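Local coordinates for protein trimethylamine-N-oxide reductase (PDB 7L5I) that probably reduces trimethylamine N-oxide to trimethylamine at a molybdenum centre carried by molybdopterin guanine dinucleotide cofactors, at residues A[198-203]-A[605-610]; A[207-212]-A[233-238]. One frame throughout, in Å; residues are numbered along the deposited sequence. Where two conformers were deposited one is given.

Contact 1: A[198-203]-A[605-610]; sequences SWESIL and AAKKWV
Ser198 meets the backbone of Lys607 and Trp609 with both of its donors, and these are the two hydrogen bonds between the segments. Ser198 N lies 2.9 Å from Trp609 O, and the N-H...O angle is 177°. The hydroxyl is turned to a different carbonyl. With chi1 at 171°, OG lies opposite the backbone N and donates a hydrogen bond to Lys607 O at 2.7 Å, arriving from above the carbonyl plane. The same OG accepts from Glu200 N at 3.0 Å, a more bent bond with an angle of 135° at the hydrogen. One hydroxyl thus donates and accepts at once, which fixes its rotation. The bond from Glu200 N identifies Ser198 as the N-cap of helix 199-205, the helix that runs into strand 208-212 of the parallel sheet. The N-terminal end of that helix is thereby fastened to helix 604-608 and the chain just following it, some 400 residues further on. Ser198 O is occupied too: it takes the helical bond from Ile202 N and a weak one from Ser201 N. Beside these bonds the side chains meet through carbon: Glu200 CB rests 3.5 Å from Lys607 O, and the CG atoms of Glu200 and Lys607 come within 4.3 Å. Their charges do not pair, since Glu200 OE2 stays 6.5 Å from Lys607 NZ and instead bonds to Tyr234 OH. Ser201 OG has a weak hydrogen bond from Gly379 N, while Val610 CG2 comes no nearer than 4.1 Å to that hydroxyl. Trp609 contributes its carbonyl across the contact, and its side chain lies about 3 Å from a bound EPE molecule, probably from the crystallisation liquor.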
loop_
_atom_site.group_PDB
_atom_site.type_symbol
_atom_site.label_atom_id
_atom_site.label_comp_id
_atom_site.label_asym_id
_atom_site.label_seq_id
_atom_site.Cartn_x
_atom_site.Cartn_y
_atom_site.Cartn_z
ATOM N N SER A 198 0.397 -11.698 19.782
ATOM C CA SER A 198 1.777 -11.368 20.098
ATOM C C SER A 198 2.769 -12.272 19.385
ATOM O O SER A 198 2.670 -13.502 19.422
ATOM C CB SER A 198 2.031 -11.474 21.597
ATOM O OG SER A 198 3.422 -11.343 21.862
ATOM N N TRP A 199 3.804 -11.648 18.834
ATOM C CA TRP A 199 4.911 -12.425 18.273
ATOM C C TRP A 199 5.578 -13.318 19.318
ATOM O O TRP A 199 6.108 -14.368 18.974
ATOM C CB TRP A 199 5.958 -11.487 17.668
ATOM C CG TRP A 199 5.993 -11.485 16.162
ATOM C CD1 TRP A 199 5.668 -10.451 15.329
ATOM C CD2 TRP A 199 6.372 -12.584 15.315
ATOM N NE1 TRP A 199 5.834 -10.842 14.011
ATOM C CE2 TRP A 199 6.280 -12.137 13.987
ATOM C CE3 TRP A 199 6.807 -13.892 15.562
ATOM C CZ2 TRP A 199 6.588 -12.971 12.898
ATOM C CZ3 TRP A 199 7.134 -14.704 14.484
ATOM C CH2 TRP A 199 6.998 -14.243 13.180
ATOM N N GLU A 200 5.586 -12.922 20.599
ATOM C CA GLU A 200 6.143 -13.823 21.605
ATOM C C GLU A 200 5.324 -15.105 21.704
ATOM O O GLU A 200 5.879 -16.187 21.946
ATOM C CB GLU A 200 6.210 -13.144 22.975
ATOM C CG GLU A 200 7.163 -11.944 23.016
ATOM C CD GLU A 200 8.642 -12.312 22.798
ATOM O OE1 GLU A 200 9.000 -13.506 22.911
ATOM O OE2 GLU A 200 9.455 -11.394 22.531
ATOM N N SER A 201 4.012 -15.009 21.503
ATOM C CA SER A 201 3.166 -16.202 21.480
ATOM C C SER A 201 3.475 -17.074 20.268
ATOM O O SER A 201 3.488 -18.304 20.374
ATOM C CB SER A 201 1.703 -15.768 21.501
ATOM O OG SER A 201 0.785 -16.850 21.452
ATOM N N ILE A 202 3.691 -16.455 19.096
ATOM C CA ILE A 202 4.069 -17.218 17.908
ATOM C C ILE A 202 5.388 -17.956 18.162
ATOM O O ILE A 202 5.512 -19.160 17.908
ATOM C CB ILE A 202 4.201 -16.292 16.685
ATOM C CG1 ILE A 202 2.924 -15.484 16.418
ATOM C CG2 ILE A 202 4.577 -17.094 15.430
ATOM C CD1 ILE A 202 1.674 -16.282 16.405
ATOM N N LEU A 203 6.392 -17.235 18.664
ATOM C CA LEU A 203 7.703 -17.848 18.855
ATOM C C LEU A 203 7.612 -19.049 19.776
ATOM O O LEU A 203 8.245 -20.074 19.542
ATOM C CB LEU A 203 8.679 -16.827 19.443
ATOM C CG LEU A 203 9.207 -15.671 18.613
ATOM C CD1 LEU A 203 10.206 -14.863 19.441
ATOM C CD2 LEU A 203 9.863 -16.188 17.359
ATOM N N ALA A 605 1.309 -8.427 29.834
ATOM C CA ALA A 605 0.015 -8.641 29.186
ATOM C C ALA A 605 0.138 -8.527 27.665
ATOM O O ALA A 605 -0.359 -9.381 26.918
ATOM C CB ALA A 605 -1.017 -7.659 29.707
ATOM N N ALA A 606 0.822 -7.487 27.190
ATOM C CA ALA A 606 1.009 -7.330 25.747
ATOM C C ALA A 606 1.822 -8.475 25.164
ATOM O O ALA A 606 1.565 -8.915 24.034
ATOM C CB ALA A 606 1.686 -5.995 25.464
ATOM N N LYS A 607 2.834 -8.957 25.887
ATOM C CA LYS A 607 3.643 -10.044 25.341
ATOM C C LYS A 607 2.845 -11.336 25.228
ATOM O O LYS A 607 3.174 -12.193 24.405
ATOM C CB LYS A 607 4.881 -10.262 26.205
ATOM C CG LYS A 607 5.937 -9.193 26.034
ATOM C CD LYS A 607 6.987 -9.300 27.115
ATOM C CE LYS A 607 8.100 -8.292 26.914
ATOM N NZ LYS A 607 8.947 -8.234 28.133
ATOM N N LYS A 608 1.788 -11.487 26.029
ATOM C CA LYS A 608 0.989 -12.706 26.023
ATOM C C LYS A 608 -0.337 -12.571 25.278
ATOM O O LYS A 608 -1.127 -13.521 25.283
ATOM C CB LYS A 608 0.698 -13.120 27.479
ATOM C CG LYS A 608 1.961 -13.550 28.228
ATOM C CD LYS A 608 1.706 -13.562 29.722
ATOM C CE LYS A 608 2.615 -14.534 30.449
ATOM N NZ LYS A 608 1.822 -15.253 31.480
ATOM N N TRP A 609 -0.605 -11.434 24.656
ATOM C CA TRP A 609 -1.930 -11.176 24.115
ATOM C C TRP A 609 -2.223 -12.044 22.897
ATOM O O TRP A 609 -1.409 -12.144 21.968
ATOM C CB TRP A 609 -2.087 -9.698 23.748
ATOM C CG TRP A 609 -3.492 -9.374 23.363
ATOM C CD1 TRP A 609 -4.583 -9.305 24.188
ATOM C CD2 TRP A 609 -3.969 -9.101 22.047
ATOM N NE1 TRP A 609 -5.715 -8.992 23.456
ATOM C CE2 TRP A 609 -5.357 -8.863 22.137
ATOM C CE3 TRP A 609 -3.360 -9.036 20.795
ATOM C CZ2 TRP A 609 -6.138 -8.571 21.021
ATOM C CZ3 TRP A 609 -4.143 -8.727 19.692
ATOM C CH2 TRP A 609 -5.507 -8.485 19.816
ATOM N N VAL A 610 -3.410 -12.659 22.900
ATOM C CA VAL A 610 -3.870 -13.523 21.820
ATOM C C VAL A 610 -5.124 -12.899 21.212
ATOM O O VAL A 610 -6.127 -12.681 21.904
ATOM C CB VAL A 610 -4.132 -14.954 22.324
ATOM C CG1 VAL A 610 -4.742 -15.827 21.227
ATOM C CG2 VAL A 610 -2.851 -15.574 22.866
#

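Contact 2: A[207-212]-A[233-238]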
loop_
_atom_site.group_PDB
_atom_site.type_symbol
_atom_site.label_atom_id
_atom_site.label_comp_id
_atom_site.label_asym_id
_atom_site.label_seq_id
_atom_site.Cartn_x
_atom_site.Cartn_y
_atom_site.Cartn_z
ATOM N N ASP A 207 3.995 -23.961 15.659
ATOM C CA ASP A 207 4.857 -24.922 14.976
ATOM C C ASP A 207 5.085 -24.562 13.511
ATOM O O ASP A 207 6.128 -24.904 12.938
ATOM C CB ASP A 207 4.234 -26.313 15.038
ATOM C CG ASP A 207 4.055 -26.802 16.447
ATOM O OD1 ASP A 207 5.058 -26.776 17.205
ATOM O OD2 ASP A 207 2.914 -27.226 16.783
ATOM N N ILE A 208 4.093 -23.935 12.883
ATOM C CA ILE A 208 4.128 -23.576 11.478
ATOM C C ILE A 208 3.597 -22.160 11.350
ATOM O O ILE A 208 2.541 -21.852 11.919
ATOM C CB ILE A 208 3.274 -24.517 10.607
ATOM C CG1 ILE A 208 3.657 -25.980 10.824
ATOM C CG2 ILE A 208 3.363 -24.130 9.115
ATOM C CD1 ILE A 208 2.728 -26.950 10.077
ATOM N N ILE A 209 4.280 -21.326 10.577
ATOM C CA ILE A 209 3.686 -20.091 10.073
ATOM C C ILE A 209 3.621 -20.183 8.559
ATOM O O ILE A 209 4.589 -20.580 7.904
ATOM C CB ILE A 209 4.431 -18.828 10.532
ATOM C CG1 ILE A 209 5.850 -18.746 9.998
ATOM C CG2 ILE A 209 4.454 -18.768 12.070
ATOM C CD1 ILE A 209 6.600 -17.490 10.509
ATOM N N VAL A 210 2.481 -19.808 8.013
ATOM C CA VAL A 210 2.238 -19.825 6.581
ATOM C C VAL A 210 2.150 -18.391 6.100
ATOM O O VAL A 210 1.228 -17.647 6.456
ATOM C CB VAL A 210 0.969 -20.607 6.244
ATOM C CG1 VAL A 210 0.795 -20.695 4.752
ATOM C CG2 VAL A 210 1.045 -21.991 6.888
ATOM N N LEU A 211 3.118 -17.999 5.288
ATOM C CA LEU A 211 3.139 -16.677 4.673
ATOM C C LEU A 211 2.377 -16.790 3.364
ATOM O O LEU A 211 2.922 -17.207 2.342
ATOM C CB LEU A 211 4.576 -16.199 4.482
ATOM C CG LEU A 211 5.273 -15.960 5.814
ATOM C CD1 LEU A 211 6.729 -15.719 5.683
ATOM C CD2 LEU A 211 4.634 -14.750 6.457
ATOM N N TRP A 212 1.103 -16.430 3.404
ATOM C CA TRP A 212 0.196 -16.617 2.282
ATOM C C TRP A 212 0.052 -15.279 1.575
ATOM O O TRP A 212 -0.566 -14.358 2.109
ATOM C CB TRP A 212 -1.158 -17.134 2.782
ATOM C CG TRP A 212 -1.850 -17.945 1.758
ATOM C CD1 TRP A 212 -2.009 -17.631 0.446
ATOM C CD2 TRP A 212 -2.477 -19.218 1.949
ATOM N NE1 TRP A 212 -2.692 -18.646 -0.209
ATOM C CE2 TRP A 212 -2.988 -19.624 0.707
ATOM C CE3 TRP A 212 -2.653 -20.045 3.059
ATOM C CZ2 TRP A 212 -3.650 -20.855 0.535
ATOM C CZ3 TRP A 212 -3.330 -21.243 2.891
ATOM C CH2 TRP A 212 -3.810 -21.632 1.645
ATOM N N GLU A 233 12.951 -8.621 12.786
ATOM C CA GLU A 233 13.710 -9.321 13.821
ATOM C C GLU A 233 12.968 -10.554 14.324
ATOM O O GLU A 233 13.586 -11.596 14.584
ATOM C CB GLU A 233 14.017 -8.376 14.982
ATOM C CG GLU A 233 14.884 -8.988 16.059
ATOM C CD GLU A 233 15.375 -7.987 17.112
ATOM O OE1 GLU A 233 15.318 -6.758 16.882
ATOM O OE2 GLU A 233 15.847 -8.443 18.166
ATOM N N TYR A 234 11.645 -10.459 14.474
ATOM C CA TYR A 234 10.881 -11.611 14.955
ATOM C C TYR A 234 10.831 -12.721 13.917
ATOM O O TYR A 234 10.942 -13.906 14.262
ATOM C CB TYR A 234 9.462 -11.199 15.356
ATOM C CG TYR A 234 9.340 -10.719 16.785
ATOM C CD1 TYR A 234 9.562 -11.593 17.849
ATOM C CD2 TYR A 234 8.954 -9.409 17.064
ATOM C CE1 TYR A 234 9.446 -11.167 19.163
ATOM C CE2 TYR A 234 8.832 -8.974 18.378
ATOM C CZ TYR A 234 9.073 -9.855 19.417
ATOM O OH TYR A 234 8.934 -9.412 20.712
ATOM N N PHE A 235 10.677 -12.376 12.631
ATOM C CA PHE A 235 10.712 -13.411 11.601
ATOM C C PHE A 235 12.055 -14.133 11.602
ATOM O O PHE A 235 12.123 -15.360 11.429
ATOM C CB PHE A 235 10.439 -12.804 10.230
ATOM C CG PHE A 235 8.961 -12.688 9.898
ATOM C CD1 PHE A 235 8.225 -13.813 9.596
ATOM C CD2 PHE A 235 8.334 -11.449 9.897
ATOM C CE1 PHE A 235 6.888 -13.729 9.300
ATOM C CE2 PHE A 235 6.985 -11.344 9.607
ATOM C CZ PHE A 235 6.247 -12.491 9.313
ATOM N N LYS A 236 13.141 -13.382 11.780
ATOM C CA LYS A 236 14.470 -13.989 11.846
ATOM C C LYS A 236 14.593 -14.915 13.050
ATOM O O LYS A 236 15.185 -15.998 12.953
ATOM C CB LYS A 236 15.538 -12.895 11.885
ATOM C CG LYS A 236 15.646 -12.084 10.582
ATOM C CD LYS A 236 16.438 -12.822 9.521
ATOM C CE LYS A 236 17.912 -12.829 9.871
ATOM N NZ LYS A 236 18.684 -13.456 8.777
ATOM N N LYS A 237 14.058 -14.497 14.203
ATOM C CA LYS A 237 14.091 -15.354 15.379
ATOM C C LYS A 237 13.306 -16.626 15.140
ATOM O O LYS A 237 13.714 -17.721 15.578
ATOM C CB LYS A 237 13.522 -14.624 16.590
ATOM C CG LYS A 237 14.392 -13.548 17.153
ATOM C CD LYS A 237 13.819 -13.075 18.478
ATOM C CE LYS A 237 14.412 -11.749 18.902
ATOM N NZ LYS A 237 13.342 -10.758 19.255
ATOM N N PHE A 238 12.144 -16.509 14.489
ATOM C CA PHE A 238 11.350 -17.700 14.245
ATOM C C PHE A 238 12.112 -18.646 13.339
ATOM O O PHE A 238 12.133 -19.864 13.576
ATOM C CB PHE A 238 9.995 -17.366 13.649
ATOM C CG PHE A 238 9.043 -18.536 13.623
ATOM C CD1 PHE A 238 8.212 -18.784 14.708
ATOM C CD2 PHE A 238 8.970 -19.371 12.544
ATOM C CE1 PHE A 238 7.327 -19.835 14.694
ATOM C CE2 PHE A 238 8.078 -20.445 12.533
ATOM C CZ PHE A 238 7.272 -20.678 13.603
#
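Ile209 has its CG1 between the backbone N and the carbonyl carbon (chi1 64°), and an extended chi2 then carries CD1 out toward helix 230-240; Phe238 holds CG opposite its own N (chi1 -169°), which sends its ring back to meet that methyl. The two side chains approach from opposite directions. CD1 lies over a ring face, 4.1 Å from the Phe238 centroid and 28° off the normal, a CH-pi contact. CG2 of Ile209 settles on the same face nearer the rim, 3.7 Å from Phe238 CZ, and Ile209 CG1 is 3.8 Å from Phe238 CE2, so that all the branches of the isoleucine bear on one ring. Phe235, about one turn earlier on the helix, packs beside it: its CE1 stands 4.0 Å from Ile209 CD1 and 3.8 Å from Leu211 CD2, and both methyls reach the ring obliquely. The contact is buried and apolar. Met347 of strand 344-348 and Ile202 of helix 199-205 also touch Ile209. Strand and helix segment axes pass 11.5 Å apart. Helix 230-240 leads on to strand 244-249, which lies parallel beside 208-212, and Trp212 at the end of the strand touches an MGD cofactor. This is the beta-alpha-beta crossover of a Rossmann-like parallel sheet, here within the molybdopterin oxidoreductase fold.

How the contacts relate
Contact 2 belongs to the core: alternate strand residues and two aromatic rings of helix 230-240 pack together by apolar contact alone. Contact 1 lies nearer the surface, partly buried, and depends on a serine whose hydrogen bonds go to backbone atoms. Helix 199-205, half of contact 1, continues into strand 208-212 of contact 2, and the centres are about 13 Å apart. The two meet directly on helix 230-240, where the Trp199 ring stacks with Tyr234 and meets Phe235 edge-to-face, and Leu203 packs on Phe238. Contact 2 is local crossover packing between segments 21 residues apart, whereas contact 1 ties segments separated by 402.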